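Local coordinates for protein cyclopropane-fatty-acyl-phospholipid synthase 1 (Mycobacterium tuberculosis, PDB 1KPH) that converts a double bond at the distal position of an alpha mycolic acid into a cyclopropane ring, using a methylene group from S-adenosyl-L-methionine, at residues A[30-35]-A[50-55]; A[36-41]-A[232-237]; A[69-74]-A[133-138]; A[165-170]-A[278-283]. All coordinates share one frame; numbering follows the deposited sequence.

Contact 1 (A[30-35]-A[50-55]); sequences TQTYSC and IAKIDL. With SAH (S-adenosyl-L-homocysteine), chain F; 10A (didecyl-dimethyl-ammonium), chain G; CO3 (carbonate ion), chain E.
Lys-52 starts out with CG opposite its own backbone N (chi1 175°) and then bends at each of the next three torsions, which curls the chain back and delivers NZ to the hydroxyl of Ser-34 and the carbonyl O of Cys-35. Ser-34 answers with OG tucked between its backbone N and carbonyl carbon (chi1 49°). The ammonium donates to Ser-34 OG at 2.7 Å and, at 2.9 Å, to the carbonyl O of Cys-35, which it meets from above the carbonyl plane. Gln-49 OE1, one residue before the 50-55 segment, is a third partner, so the buried charge of Lys-52 is gripped by three oxygens. The methyl CG2 of Thr-32 comes tip to tip with the same nitrogen, 3.4 Å from Lys-52 NZ, and adds an apolar side to this polar cluster. Nearer the start of both segments, Thr-30 CG2 touches Ile-50 CD1 at 4.1 Å, while Asp-28 holds the Thr-30 hydroxyl.

The loop fixed in this way lines the cofactor pocket and the didecyl-dimethyl-ammonium pocket, which is probably where the lipid substrate binds. Tyr-33 N donates an almost straight bond to OXT of S-adenosylhomocysteine (2.8 Å), the Tyr-33 ring carries methyl C11 of the didecyl-dimethyl-ammonium over one face, and Cys-35 N binds carbonate O1 at 2.8 Å. The loop runs between helix 45-57, which supplies Lys-52, and the ligands, with helix 77-86 packed against Thr-30, Thr-32, Ile-50 and Ile-53, and helix 229-245 and strand 278-286 beside Cys-35.

Contact 2 (A[36-41]-A[232-237]); sequences AYFERD and YAKTLD. With 10A (didecyl-dimethyl-ammonium), chain G; CO3 (carbonate ion), chain E.
The backbones of Ala-36 and Thr-235 come closest, 5.9 Å between their CA atoms, where an irregular loop with an inverse gamma turn centred on Phe-38 passes a helix. Across this gap Ala-36 N donates to Thr-235 OG1 at 3.0 Å (N-H...O angle 152°). The same hydroxyl is also bonded to the carbonyl O of His-231 one helical turn back, which ties the threonine to its own helix while it receives the loop.

Beyond it, the Phe-38 ring lies on the fully extended chain of Lys-234. Lys-234 CD sits 3.4 Å from the Phe-38 ring centroid and only 5° off its normal, a CH-pi contact, and CE follows over the same face, leading Lys-234 NZ to 3.4 Å from Phe-38 CD2. Thr-235 OG1 reaches the ring at its edge, 3.7 Å from Phe-38 CE1. The aromatic ring thus covers the aliphatic part of a lysine whose nitrogen lies toward the exposed end of the loop.

At the start of the helical segment Tyr-232 turns away from the loop and points its OH at carbonate O2, in a hydrogen bond modelled so short that its exact length is doubtful, beside the didecyl-dimethyl-ammonium. The loop is wedged between helix 229-245 and helix 45-57, whose Ala-48 meets both Ala-36 and Phe-38, while helix 256-275 packs against Leu-236 and Asp-237.

Contact 3 (A[69-74]-A[133-138]); sequences LDVGCG and IVSIGA. With SAH (S-adenosyl-L-homocysteine), chain F; 10A (didecyl-dimethyl-ammonium), chain G.
A single water replaces direct backbone pairing where Val-71 and Ile-136 separate: it accepts from Ile-136 N at 2.7 Å and lies 2.8 Å from Val-71 O and 2.6 Å from Asp-70 OD1. This splaying of two parallel strands opens the cofactor cleft of the Rossmann-like methyltransferase fold, in which the loop after the first strand carries glycines, here Gly-72 and Gly-74.

Before the split the pairing is regular. Val-134 N donates to Leu-69 O, and Val-71 N to Val-134 O, with Leu-69 and Ile-133 on one face of the sheet and Asp-70 and Val-134 on the other. Val-71 CG2 meets Ile-133 CG2 at 4.2 Å, and Asp-70 lays CB and CG against Val-134 CG1. Past the pairing, Ser-135 carries OG opposite its backbone N (chi1 -173°), which turns the hydroxyl to the neighbouring strand, where it donates to Val-71 O at 3.0 Å, tilted 23° from the carbonyl plane. Val-71 O thus has the serine hydroxyl and the water both within reach.

Gly-72, with a positive phi, brings its CA to 4.0 Å from Ala-138 CB, and the ribose of S-adenosylhomocysteine packs close by. The end of strand 132-136 and the loop after strand 67-71 converge on the amino group of that ligand: its N donates to Gly-72 O and to Ile-136 O, each at 2.8 Å, while Ala-138 CB lies against its O4'.

Contact 4 (A[165-170]-A[278-283]); sequences LLHTIT and IDVNQF. With CO3 (carbonate ion), chain E.
The imidazole of His-167 is engaged at its edge on both nitrogens: Gln-282 NE2 comes to ND1 close to the ring plane, and carbonate O1 stands beside NE2. Gln-282 NE2 donates to His-167 ND1 at 2.9 Å and 166°, with ND1 lying in the amide plane although ring and amide are turned 68° against each other. On the other side of the ring His-167 NE2 donates to carbonate O1 at 2.7 Å, in a more bent bond (144°). Val-280 CG2 approaches the ring obliquely, 3.4 Å from His-167 NE2. Gln-282 in turn has its OE1 held by Lys-59, so a second-shell residue fixes the amide that orients the histidine. On the other face of the sheet, the Phe-283 ring has Leu-166 O at its edge, in plane, and Thr-168 CG2 approaches obliquely, 4.0 Å from Phe-283 CE2.

Both segments belong to the mixed sheet of this Rossmann-like methyltransferase, where the antiparallel strand 278-286 is set between strands 163-171 and 221-227. Leu-166 with Phe-283, Thr-168 with Asn-281 and Thr-170 with Asp-279 are hydrogen-bonded pairs, each closed by two backbone bonds; His-167 with Gln-282 and Ile-169 with Val-280 are non-hydrogen-bonded pairs between them. Thr-170 and Asp-279 point their side chains the same way, side by side, with Thr-170 OG1 3.3 Å from Asp-279 CB. A weak bond also runs from Asn-281 ND2 to Thr-170 OG1, at 3.1 Å. Toward the pocket, Ile-169 CD1 touches carbonate O2 at 3.3 Å, and both Ile-169 and Ile-278 line the didecyl-dimethyl-ammonium.

How the contacts relate
Contacts 3 and 4 are sheet contacts in the core, joined through neighbouring strands 132-136 and 163-171, where Ser-135 O and Gly-137 N probably bond to the His-167 backbone. One is parallel and splits around the cofactor; the other is antiparallel and paired over five consecutive residues of each strand. Contacts 1 and 2 fasten consecutive parts of one loop to helices 45-57 and 229-245 by side-chain bonds and packing; contact 1 is mostly buried, with Thr-30 and Ile-50 partly exposed, whereas contact 2 runs out to exposed residues. Contacts 1, 2 and 4 converge on the carbonate, through Cys-35, Tyr-232 and His-167, and contacts 1 and 3 share S-adenosylhomocysteine.

Contact 1 (A[30-35]-A[50-55])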
# COMPACT_ATOMS: atom_id res chain seq x y z
N THR A 30 -4.30 11.36 -7.87
CA THR A 30 -4.58 9.95 -8.19
C THR A 30 -5.03 9.21 -6.94
O THR A 30 -5.47 8.06 -7.01
CB THR A 30 -3.33 9.22 -8.74
OG1 THR A 30 -2.35 9.10 -7.71
CG2 THR A 30 -2.74 9.97 -9.93
N GLN A 31 -4.92 9.89 -5.80
CA GLN A 31 -5.30 9.33 -4.51
C GLN A 31 -4.44 8.12 -4.16
O GLN A 31 -4.90 7.19 -3.50
CB GLN A 31 -6.78 8.91 -4.50
CG GLN A 31 -7.73 10.03 -4.89
CD GLN A 31 -7.46 11.32 -4.14
OE1 GLN A 31 -7.25 12.36 -4.75
NE2 GLN A 31 -7.47 11.24 -2.81
N THR A 32 -3.19 8.14 -4.61
CA THR A 32 -2.27 7.05 -4.29
C THR A 32 -1.88 7.23 -2.83
O THR A 32 -1.47 8.31 -2.41
CB THR A 32 -1.02 7.08 -5.20
OG1 THR A 32 -1.41 6.87 -6.56
CG2 THR A 32 -0.04 5.98 -4.79
N TYR A 33 -2.02 6.16 -2.05
CA TYR A 33 -1.73 6.22 -0.62
C TYR A 33 -0.64 5.22 -0.26
O TYR A 33 -0.88 4.22 0.41
CB TYR A 33 -3.04 5.92 0.13
CG TYR A 33 -3.11 6.33 1.59
CD1 TYR A 33 -2.13 7.13 2.17
CD2 TYR A 33 -4.18 5.92 2.38
CE1 TYR A 33 -2.22 7.52 3.52
CE2 TYR A 33 -4.28 6.30 3.72
CZ TYR A 33 -3.29 7.10 4.28
OH TYR A 33 -3.39 7.47 5.61
N SER A 34 0.57 5.51 -0.73
CA SER A 34 1.74 4.67 -0.50
C SER A 34 2.98 5.46 -0.91
O SER A 34 2.86 6.53 -1.50
CB SER A 34 1.63 3.38 -1.31
OG SER A 34 1.29 3.65 -2.67
N CYS A 35 4.16 4.93 -0.61
CA CYS A 35 5.42 5.59 -0.92
C CYS A 35 5.62 5.92 -2.40
O CYS A 35 5.55 5.04 -3.26
CB CYS A 35 6.60 4.74 -0.45
SG CYS A 35 8.21 5.55 -0.61
N ILE A 50 3.22 8.25 -9.96
CA ILE A 50 3.06 7.55 -11.23
C ILE A 50 4.32 6.74 -11.49
O ILE A 50 4.25 5.61 -11.98
CB ILE A 50 2.84 8.52 -12.41
CG1 ILE A 50 1.55 9.32 -12.21
CG2 ILE A 50 2.80 7.75 -13.73
CD1 ILE A 50 0.29 8.51 -12.33
N ALA A 51 5.47 7.32 -11.15
CA ALA A 51 6.75 6.65 -11.34
C ALA A 51 6.83 5.41 -10.46
O ALA A 51 7.39 4.39 -10.86
CB ALA A 51 7.90 7.61 -11.01
N LYS A 52 6.26 5.49 -9.26
CA LYS A 52 6.24 4.36 -8.34
C LYS A 52 5.38 3.27 -8.97
O LYS A 52 5.75 2.09 -8.98
CB LYS A 52 5.68 4.77 -6.97
CG LYS A 52 5.49 3.62 -5.97
CD LYS A 52 4.14 2.92 -6.14
CE LYS A 52 2.97 3.86 -5.89
NZ LYS A 52 3.04 4.53 -4.55
N ILE A 53 4.22 3.66 -9.51
CA ILE A 53 3.33 2.70 -10.14
C ILE A 53 4.03 2.00 -11.32
O ILE A 53 3.97 0.77 -11.44
CB ILE A 53 2.03 3.40 -10.64
CG1 ILE A 53 1.24 3.92 -9.44
CG2 ILE A 53 1.20 2.44 -11.46
CD1 ILE A 53 -0.11 4.51 -9.77
N ASP A 54 4.70 2.77 -12.16
CA ASP A 54 5.42 2.21 -13.31
C ASP A 54 6.55 1.29 -12.86
O ASP A 54 6.82 0.27 -13.50
CB ASP A 54 5.96 3.34 -14.19
CG ASP A 54 4.88 4.01 -15.02
OD1 ASP A 54 5.08 5.16 -15.47
OD2 ASP A 54 3.81 3.39 -15.23
N LEU A 55 7.22 1.65 -11.77
CA LEU A 55 8.30 0.84 -11.23
C LEU A 55 7.76 -0.54 -10.84
O LEU A 55 8.38 -1.56 -11.13
CB LEU A 55 8.92 1.51 -10.00
CG LEU A 55 10.04 0.71 -9.31
CD1 LEU A 55 11.27 0.67 -10.20
CD2 LEU A 55 10.38 1.35 -7.97
N SAH F . -2.56 0.06 -3.01
CA SAH F . -3.19 1.37 -2.87
CB SAH F . -3.85 1.54 -1.49
CG SAH F . -3.03 1.19 -0.23
C SAH F . -2.17 2.50 -3.10
OXT SAH F . -2.59 3.67 -3.19
C5' SAH F . -4.26 -0.25 1.85
C4' SAH F . -5.27 -0.93 0.95
O4' SAH F . -5.26 -2.38 1.07
C3' SAH F . -6.71 -0.49 1.22
O3' SAH F . -7.38 -0.25 -0.05
C2' SAH F . -7.30 -1.66 1.97
O2' SAH F . -8.73 -1.72 1.84
C1' SAH F . -6.61 -2.82 1.35
N9 SAH F . -6.61 -4.03 2.18
C8 SAH F . -6.25 -4.21 3.48
N7 SAH F . -6.36 -5.41 3.96
C5 SAH F . -6.85 -6.11 2.86
C6 SAH F . -7.23 -7.59 2.61
N6 SAH F . -7.14 -8.54 3.56
N1 SAH F . -7.68 -7.91 1.35
C2 SAH F . -7.77 -6.94 0.40
N3 SAH F . -7.47 -5.62 0.50
C4 SAH F . -7.01 -5.28 1.76
C1 10A G . 4.22 -1.55 14.25
C2 10A G . 2.77 -1.50 13.78
C3 10A G . 2.70 -1.04 12.32
C4 10A G . 1.29 -0.92 11.72
C5 10A G . 1.46 -0.44 10.27
C6 10A G . 0.15 -0.19 9.50
C7 10A G . 0.60 0.32 8.12
C8 10A G . -0.53 0.80 7.20
C9 10A G . 0.11 1.33 5.90
C10 10A G . -0.94 2.02 5.04
N1 10A G . -0.58 2.85 3.79
C11 10A G . -1.88 3.44 3.29
C12 10A G . -0.04 1.97 2.69
C13 10A G . 0.46 3.96 3.99
C14 10A G . 0.29 5.10 5.04
C15 10A G . 1.55 5.94 5.37
C16 10A G . 2.78 5.23 6.00
C17 10A G . 2.51 4.68 7.41
C18 10A G . 3.74 4.01 8.03
C19 10A G . 3.41 3.49 9.44
C20 10A G . 4.68 2.87 10.06
C21 10A G . 4.41 2.37 11.49
C22 10A G . 5.71 1.80 12.05
C CO3 E . 3.69 1.65 1.46
O1 CO3 E . 4.50 2.35 0.42
O2 CO3 E . 3.04 2.36 2.42
O3 CO3 E . 3.60 0.28 1.45

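Contact 2 (A[36-41]-A[232-237])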
# COMPACT_ATOMS: atom_id res chain seq x y z
N ALA A 36 5.87 7.20 -2.68
CA ALA A 36 6.10 7.63 -4.06
C ALA A 36 7.56 7.36 -4.44
O ALA A 36 8.39 7.05 -3.57
CB ALA A 36 5.79 9.13 -4.20
N TYR A 37 7.88 7.47 -5.72
CA TYR A 37 9.23 7.23 -6.21
C TYR A 37 9.78 8.44 -6.95
O TYR A 37 9.42 8.69 -8.10
CB TYR A 37 9.23 6.01 -7.14
CG TYR A 37 10.58 5.66 -7.72
CD1 TYR A 37 11.74 5.71 -6.94
CD2 TYR A 37 10.71 5.25 -9.05
CE1 TYR A 37 12.98 5.36 -7.46
CE2 TYR A 37 11.95 4.90 -9.58
CZ TYR A 37 13.08 4.95 -8.78
OH TYR A 37 14.30 4.58 -9.30
N PHE A 38 10.64 9.21 -6.30
CA PHE A 38 11.21 10.39 -6.93
C PHE A 38 12.40 10.03 -7.81
O PHE A 38 13.55 10.32 -7.49
CB PHE A 38 11.59 11.43 -5.87
CG PHE A 38 10.41 11.91 -5.06
CD1 PHE A 38 9.93 11.15 -3.99
CD2 PHE A 38 9.75 13.09 -5.39
CE1 PHE A 38 8.81 11.57 -3.27
CE2 PHE A 38 8.62 13.51 -4.67
CZ PHE A 38 8.15 12.74 -3.61
N GLU A 39 12.09 9.37 -8.93
CA GLU A 39 13.09 8.94 -9.90
C GLU A 39 13.98 10.12 -10.27
O GLU A 39 15.20 9.99 -10.31
CB GLU A 39 12.39 8.40 -11.15
CG GLU A 39 13.06 7.21 -11.79
CD GLU A 39 12.27 6.68 -12.97
OE1 GLU A 39 11.03 6.57 -12.86
OE2 GLU A 39 12.88 6.37 -14.01
N ARG A 40 13.36 11.26 -10.55
CA ARG A 40 14.08 12.48 -10.89
C ARG A 40 13.96 13.43 -9.71
O ARG A 40 13.00 13.35 -8.94
CB ARG A 40 13.48 13.14 -12.14
CG ARG A 40 13.69 12.35 -13.42
CD ARG A 40 13.12 13.08 -14.64
NE ARG A 40 11.66 13.20 -14.63
CZ ARG A 40 11.00 14.23 -14.11
NH1 ARG A 40 11.65 15.25 -13.56
NH2 ARG A 40 9.67 14.25 -14.15
N ASP A 41 14.92 14.33 -9.57
CA ASP A 41 14.94 15.28 -8.46
C ASP A 41 13.73 16.20 -8.28
O ASP A 41 13.14 16.24 -7.20
CB ASP A 41 16.20 16.14 -8.56
CG ASP A 41 17.46 15.37 -8.22
OD1 ASP A 41 17.56 14.89 -7.07
OD2 ASP A 41 18.33 15.24 -9.10
N TYR A 232 10.14 7.74 1.07
CA TYR A 232 8.95 7.83 1.91
C TYR A 232 8.92 9.04 2.84
O TYR A 232 7.85 9.59 3.12
CB TYR A 232 8.75 6.56 2.73
CG TYR A 232 7.31 6.08 2.72
CD1 TYR A 232 6.26 7.00 2.67
CD2 TYR A 232 7.00 4.72 2.75
CE1 TYR A 232 4.94 6.57 2.64
CE2 TYR A 232 5.67 4.29 2.73
CZ TYR A 232 4.65 5.22 2.67
OH TYR A 232 3.34 4.81 2.60
N ALA A 233 10.08 9.46 3.33
CA ALA A 233 10.14 10.62 4.21
C ALA A 233 9.65 11.84 3.43
O ALA A 233 8.92 12.68 3.97
CB ALA A 233 11.57 10.85 4.70
N LYS A 234 10.05 11.94 2.16
CA LYS A 234 9.63 13.05 1.32
C LYS A 234 8.14 12.95 1.01
O LYS A 234 7.41 13.94 1.09
CB LYS A 234 10.44 13.06 0.02
CG LYS A 234 10.17 14.28 -0.86
CD LYS A 234 11.06 14.24 -2.09
CE LYS A 234 10.91 15.49 -2.94
NZ LYS A 234 11.89 15.45 -4.07
N THR A 235 7.68 11.75 0.66
CA THR A 235 6.26 11.55 0.36
C THR A 235 5.45 12.03 1.57
O THR A 235 4.50 12.81 1.43
CB THR A 235 5.94 10.05 0.11
OG1 THR A 235 6.71 9.58 -1.01
CG2 THR A 235 4.46 9.86 -0.18
N LEU A 236 5.83 11.55 2.75
CA LEU A 236 5.15 11.91 3.99
C LEU A 236 5.25 13.41 4.29
O LEU A 236 4.30 14.01 4.78
CB LEU A 236 5.70 11.09 5.15
CG LEU A 236 5.27 9.61 5.14
CD1 LEU A 236 6.21 8.77 5.99
CD2 LEU A 236 3.84 9.52 5.66
N ASP A 237 6.41 14.01 4.00
CA ASP A 237 6.58 15.44 4.24
C ASP A 237 5.61 16.21 3.34
O ASP A 237 4.99 17.17 3.79
CB ASP A 237 8.02 15.89 3.93
CG ASP A 237 9.02 15.44 4.98
OD1 ASP A 237 8.62 15.19 6.14
OD2 ASP A 237 10.23 15.36 4.66
C1 10A G . 4.22 -1.55 14.25
C2 10A G . 2.77 -1.50 13.78
C3 10A G . 2.70 -1.04 12.32
C4 10A G . 1.29 -0.92 11.72
C5 10A G . 1.46 -0.44 10.27
C6 10A G . 0.15 -0.19 9.50
C7 10A G . 0.60 0.32 8.12
C8 10A G . -0.53 0.80 7.20
C9 10A G . 0.11 1.33 5.90
C10 10A G . -0.94 2.02 5.04
N1 10A G . -0.58 2.85 3.79
C11 10A G . -1.88 3.44 3.29
C12 10A G . -0.04 1.97 2.69
C13 10A G . 0.46 3.96 3.99
C14 10A G . 0.29 5.10 5.04
C15 10A G . 1.55 5.94 5.37
C16 10A G . 2.78 5.23 6.00
C17 10A G . 2.51 4.68 7.41
C18 10A G . 3.74 4.01 8.03
C19 10A G . 3.41 3.49 9.44
C20 10A G . 4.68 2.87 10.06
C21 10A G . 4.41 2.37 11.49
C22 10A G . 5.71 1.80 12.05
C CO3 E . 3.69 1.65 1.46
O1 CO3 E . 4.50 2.35 0.42
O2 CO3 E . 3.04 2.36 2.42
O3 CO3 E . 3.60 0.28 1.45

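Contact 3 (A[69-74]-A[133-138])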
# COMPACT_ATOMS: atom_id res chain seq x y z
N LEU A 69 -4.29 -8.64 -10.98
CA LEU A 69 -5.01 -8.59 -9.71
C LEU A 69 -4.32 -7.58 -8.79
O LEU A 69 -3.13 -7.71 -8.53
CB LEU A 69 -5.01 -9.97 -9.03
CG LEU A 69 -5.62 -10.02 -7.63
CD1 LEU A 69 -7.11 -9.74 -7.70
CD2 LEU A 69 -5.36 -11.39 -7.01
N ASP A 70 -5.06 -6.58 -8.32
CA ASP A 70 -4.49 -5.59 -7.41
C ASP A 70 -5.09 -5.83 -6.03
O ASP A 70 -6.24 -5.46 -5.78
CB ASP A 70 -4.82 -4.17 -7.86
CG ASP A 70 -4.20 -3.11 -6.96
OD1 ASP A 70 -3.84 -3.43 -5.81
OD2 ASP A 70 -4.07 -1.95 -7.40
N VAL A 71 -4.31 -6.45 -5.15
CA VAL A 71 -4.76 -6.74 -3.79
C VAL A 71 -4.61 -5.49 -2.92
O VAL A 71 -3.51 -5.09 -2.58
CB VAL A 71 -3.95 -7.89 -3.17
CG1 VAL A 71 -4.44 -8.19 -1.76
CG2 VAL A 71 -4.06 -9.12 -4.05
N GLY A 72 -5.75 -4.90 -2.56
CA GLY A 72 -5.72 -3.68 -1.76
C GLY A 72 -5.56 -2.53 -2.73
O GLY A 72 -4.69 -1.67 -2.56
N CYS A 73 -6.41 -2.52 -3.75
CA CYS A 73 -6.40 -1.53 -4.82
C CYS A 73 -6.52 -0.06 -4.42
O CYS A 73 -6.28 0.83 -5.25
CB CYS A 73 -7.51 -1.86 -5.83
SG CYS A 73 -9.21 -1.60 -5.22
N GLY A 74 -6.91 0.22 -3.18
CA GLY A 74 -7.05 1.59 -2.75
C GLY A 74 -8.09 2.33 -3.58
O GLY A 74 -9.16 1.80 -3.84
N ILE A 133 0.15 -10.38 -10.27
CA ILE A 133 -0.35 -9.79 -9.04
C ILE A 133 0.49 -8.61 -8.57
O ILE A 133 1.72 -8.63 -8.67
CB ILE A 133 -0.39 -10.80 -7.88
CG1 ILE A 133 -1.26 -12.01 -8.25
CG2 ILE A 133 -0.92 -10.12 -6.62
CD1 ILE A 133 -1.32 -13.07 -7.16
N VAL A 134 -0.18 -7.59 -8.07
CA VAL A 134 0.51 -6.43 -7.53
C VAL A 134 -0.20 -6.08 -6.23
O VAL A 134 -1.43 -6.14 -6.16
CB VAL A 134 0.46 -5.21 -8.50
CG1 VAL A 134 -0.98 -4.79 -8.75
CG2 VAL A 134 1.26 -4.05 -7.93
N SER A 135 0.56 -5.76 -5.20
CA SER A 135 -0.02 -5.39 -3.92
C SER A 135 0.89 -4.35 -3.29
O SER A 135 2.04 -4.64 -2.95
CB SER A 135 -0.16 -6.60 -3.00
OG SER A 135 -0.88 -6.24 -1.83
N ILE A 136 0.36 -3.15 -3.15
CA ILE A 136 1.12 -2.04 -2.59
C ILE A 136 0.51 -1.50 -1.30
O ILE A 136 -0.61 -0.98 -1.30
CB ILE A 136 1.23 -0.89 -3.62
CG1 ILE A 136 1.94 -1.40 -4.88
CG2 ILE A 136 2.00 0.28 -3.01
CD1 ILE A 136 1.74 -0.54 -6.10
N GLY A 137 1.25 -1.64 -0.21
CA GLY A 137 0.78 -1.13 1.07
C GLY A 137 -0.47 -1.76 1.65
O GLY A 137 -1.19 -1.11 2.40
N ALA A 138 -0.74 -3.02 1.31
CA ALA A 138 -1.91 -3.71 1.84
C ALA A 138 -1.44 -4.77 2.83
O ALA A 138 -2.13 -5.08 3.82
CB ALA A 138 -2.71 -4.35 0.71
N SAH F . -2.56 0.06 -3.01
CA SAH F . -3.19 1.37 -2.87
CB SAH F . -3.85 1.54 -1.49
CG SAH F . -3.03 1.19 -0.23
C SAH F . -2.17 2.50 -3.10
OXT SAH F . -2.59 3.67 -3.19
C5' SAH F . -4.26 -0.25 1.85
C4' SAH F . -5.27 -0.93 0.95
O4' SAH F . -5.26 -2.38 1.07
C3' SAH F . -6.71 -0.49 1.22
O3' SAH F . -7.38 -0.25 -0.05
C2' SAH F . -7.30 -1.66 1.97
O2' SAH F . -8.73 -1.72 1.84
C1' SAH F . -6.61 -2.82 1.35
N9 SAH F . -6.61 -4.03 2.18
C8 SAH F . -6.25 -4.21 3.48
N7 SAH F . -6.36 -5.41 3.96
C5 SAH F . -6.85 -6.11 2.86
C6 SAH F . -7.23 -7.59 2.61
N6 SAH F . -7.14 -8.54 3.56
N1 SAH F . -7.68 -7.91 1.35
C2 SAH F . -7.77 -6.94 0.40
N3 SAH F . -7.47 -5.62 0.50
C4 SAH F . -7.01 -5.28 1.76
C1 10A G . 4.22 -1.55 14.25
C2 10A G . 2.77 -1.50 13.78
C3 10A G . 2.70 -1.04 12.32
C4 10A G . 1.29 -0.92 11.72
C5 10A G . 1.46 -0.44 10.27
C6 10A G . 0.15 -0.19 9.50
C7 10A G . 0.60 0.32 8.12
C8 10A G . -0.53 0.80 7.20
C9 10A G . 0.11 1.33 5.90
C10 10A G . -0.94 2.02 5.04
N1 10A G . -0.58 2.85 3.79
C11 10A G . -1.88 3.44 3.29
C12 10A G . -0.04 1.97 2.69
C13 10A G . 0.46 3.96 3.99
C14 10A G . 0.29 5.10 5.04
C15 10A G . 1.55 5.94 5.37
C16 10A G . 2.78 5.23 6.00
C17 10A G . 2.51 4.68 7.41
C18 10A G . 3.74 4.01 8.03
C19 10A G . 3.41 3.49 9.44
C20 10A G . 4.68 2.87 10.06
C21 10A G . 4.41 2.37 11.49
C22 10A G . 5.71 1.80 12.05
O HOH W 1 -2.25 -2.86 -3.78

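Contact 4 (A[165-170]-A[278-283])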
# COMPACT_ATOMS: atom_id res chain seq x y z
N LEU A 165 4.37 -8.65 -7.49
CA LEU A 165 5.20 -7.56 -6.99
C LEU A 165 4.54 -7.18 -5.67
O LEU A 165 3.43 -6.64 -5.66
CB LEU A 165 5.20 -6.37 -7.96
CG LEU A 165 6.12 -5.17 -7.68
CD1 LEU A 165 5.62 -4.41 -6.46
CD2 LEU A 165 7.55 -5.63 -7.46
N LEU A 166 5.20 -7.50 -4.57
CA LEU A 166 4.69 -7.18 -3.24
C LEU A 166 5.48 -6.00 -2.71
O LEU A 166 6.69 -6.09 -2.50
CB LEU A 166 4.84 -8.38 -2.30
CG LEU A 166 4.39 -8.13 -0.85
CD1 LEU A 166 2.89 -7.84 -0.83
CD2 LEU A 166 4.71 -9.35 0.01
N HIS A 167 4.77 -4.90 -2.48
CA HIS A 167 5.37 -3.67 -1.99
C HIS A 167 4.82 -3.43 -0.59
O HIS A 167 3.61 -3.27 -0.40
CB HIS A 167 5.00 -2.54 -2.97
CG HIS A 167 5.37 -1.16 -2.51
ND1 HIS A 167 5.89 -0.21 -3.36
CD2 HIS A 167 5.19 -0.54 -1.32
CE1 HIS A 167 6.02 0.93 -2.71
NE2 HIS A 167 5.60 0.76 -1.47
N THR A 168 5.71 -3.42 0.40
CA THR A 168 5.29 -3.24 1.78
C THR A 168 6.32 -2.59 2.66
O THR A 168 7.52 -2.70 2.44
CB THR A 168 4.94 -4.60 2.42
OG1 THR A 168 4.56 -4.41 3.80
CG2 THR A 168 6.14 -5.54 2.38
N ILE A 169 5.84 -1.90 3.69
CA ILE A 169 6.71 -1.27 4.67
C ILE A 169 7.29 -2.45 5.47
O ILE A 169 6.65 -3.49 5.60
CB ILE A 169 5.87 -0.36 5.59
CG1 ILE A 169 5.34 0.83 4.79
CG2 ILE A 169 6.69 0.09 6.79
CD1 ILE A 169 4.14 1.52 5.42
N THR A 170 8.51 -2.29 5.96
CA THR A 170 9.14 -3.35 6.76
C THR A 170 9.72 -2.72 8.01
O THR A 170 10.13 -1.56 8.00
CB THR A 170 10.24 -4.10 5.97
OG1 THR A 170 11.23 -3.17 5.49
CG2 THR A 170 9.63 -4.83 4.79
N ILE A 278 12.28 2.33 10.13
CA ILE A 278 11.38 1.60 9.25
C ILE A 278 11.84 1.75 7.81
O ILE A 278 12.51 2.72 7.46
CB ILE A 278 9.92 2.08 9.40
CG1 ILE A 278 9.84 3.60 9.26
CG2 ILE A 278 9.36 1.62 10.74
CD1 ILE A 278 8.45 4.15 9.50
N ASP A 279 11.47 0.79 6.98
CA ASP A 279 11.87 0.76 5.58
C ASP A 279 10.63 0.41 4.75
O ASP A 279 9.56 0.14 5.30
CB ASP A 279 12.96 -0.31 5.41
CG ASP A 279 13.73 -0.19 4.10
OD1 ASP A 279 13.38 0.64 3.24
OD2 ASP A 279 14.70 -0.96 3.93
N VAL A 280 10.77 0.44 3.44
CA VAL A 280 9.68 0.08 2.54
C VAL A 280 10.35 -0.60 1.35
O VAL A 280 11.30 -0.07 0.77
CB VAL A 280 8.85 1.32 2.09
CG1 VAL A 280 9.74 2.33 1.38
CG2 VAL A 280 7.71 0.88 1.18
N ASN A 281 9.88 -1.79 1.01
CA ASN A 281 10.50 -2.55 -0.07
C ASN A 281 9.55 -3.18 -1.07
O ASN A 281 8.42 -3.55 -0.73
CB ASN A 281 11.36 -3.66 0.53
CG ASN A 281 12.56 -3.14 1.29
OD1 ASN A 281 13.61 -2.88 0.70
ND2 ASN A 281 12.41 -2.96 2.59
N GLN A 282 10.03 -3.31 -2.30
CA GLN A 282 9.26 -3.96 -3.36
C GLN A 282 9.93 -5.32 -3.59
O GLN A 282 11.11 -5.38 -3.94
CB GLN A 282 9.30 -3.16 -4.66
CG GLN A 282 8.73 -1.77 -4.57
CD GLN A 282 8.27 -1.27 -5.93
OE1 GLN A 282 8.86 -1.60 -6.96
NE2 GLN A 282 7.20 -0.47 -5.94
N PHE A 283 9.18 -6.39 -3.38
CA PHE A 283 9.70 -7.74 -3.57
C PHE A 283 9.16 -8.33 -4.87
O PHE A 283 7.96 -8.44 -5.05
CB PHE A 283 9.29 -8.64 -2.42
CG PHE A 283 9.81 -8.22 -1.08
CD1 PHE A 283 10.95 -8.82 -0.54
CD2 PHE A 283 9.15 -7.24 -0.34
CE1 PHE A 283 11.41 -8.45 0.73
CE2 PHE A 283 9.61 -6.87 0.92
CZ PHE A 283 10.74 -7.47 1.46
C CO3 E . 3.69 1.65 1.46
O1 CO3 E . 4.50 2.35 0.42
O2 CO3 E . 3.04 2.36 2.42
O3 CO3 E . 3.60 0.28 1.45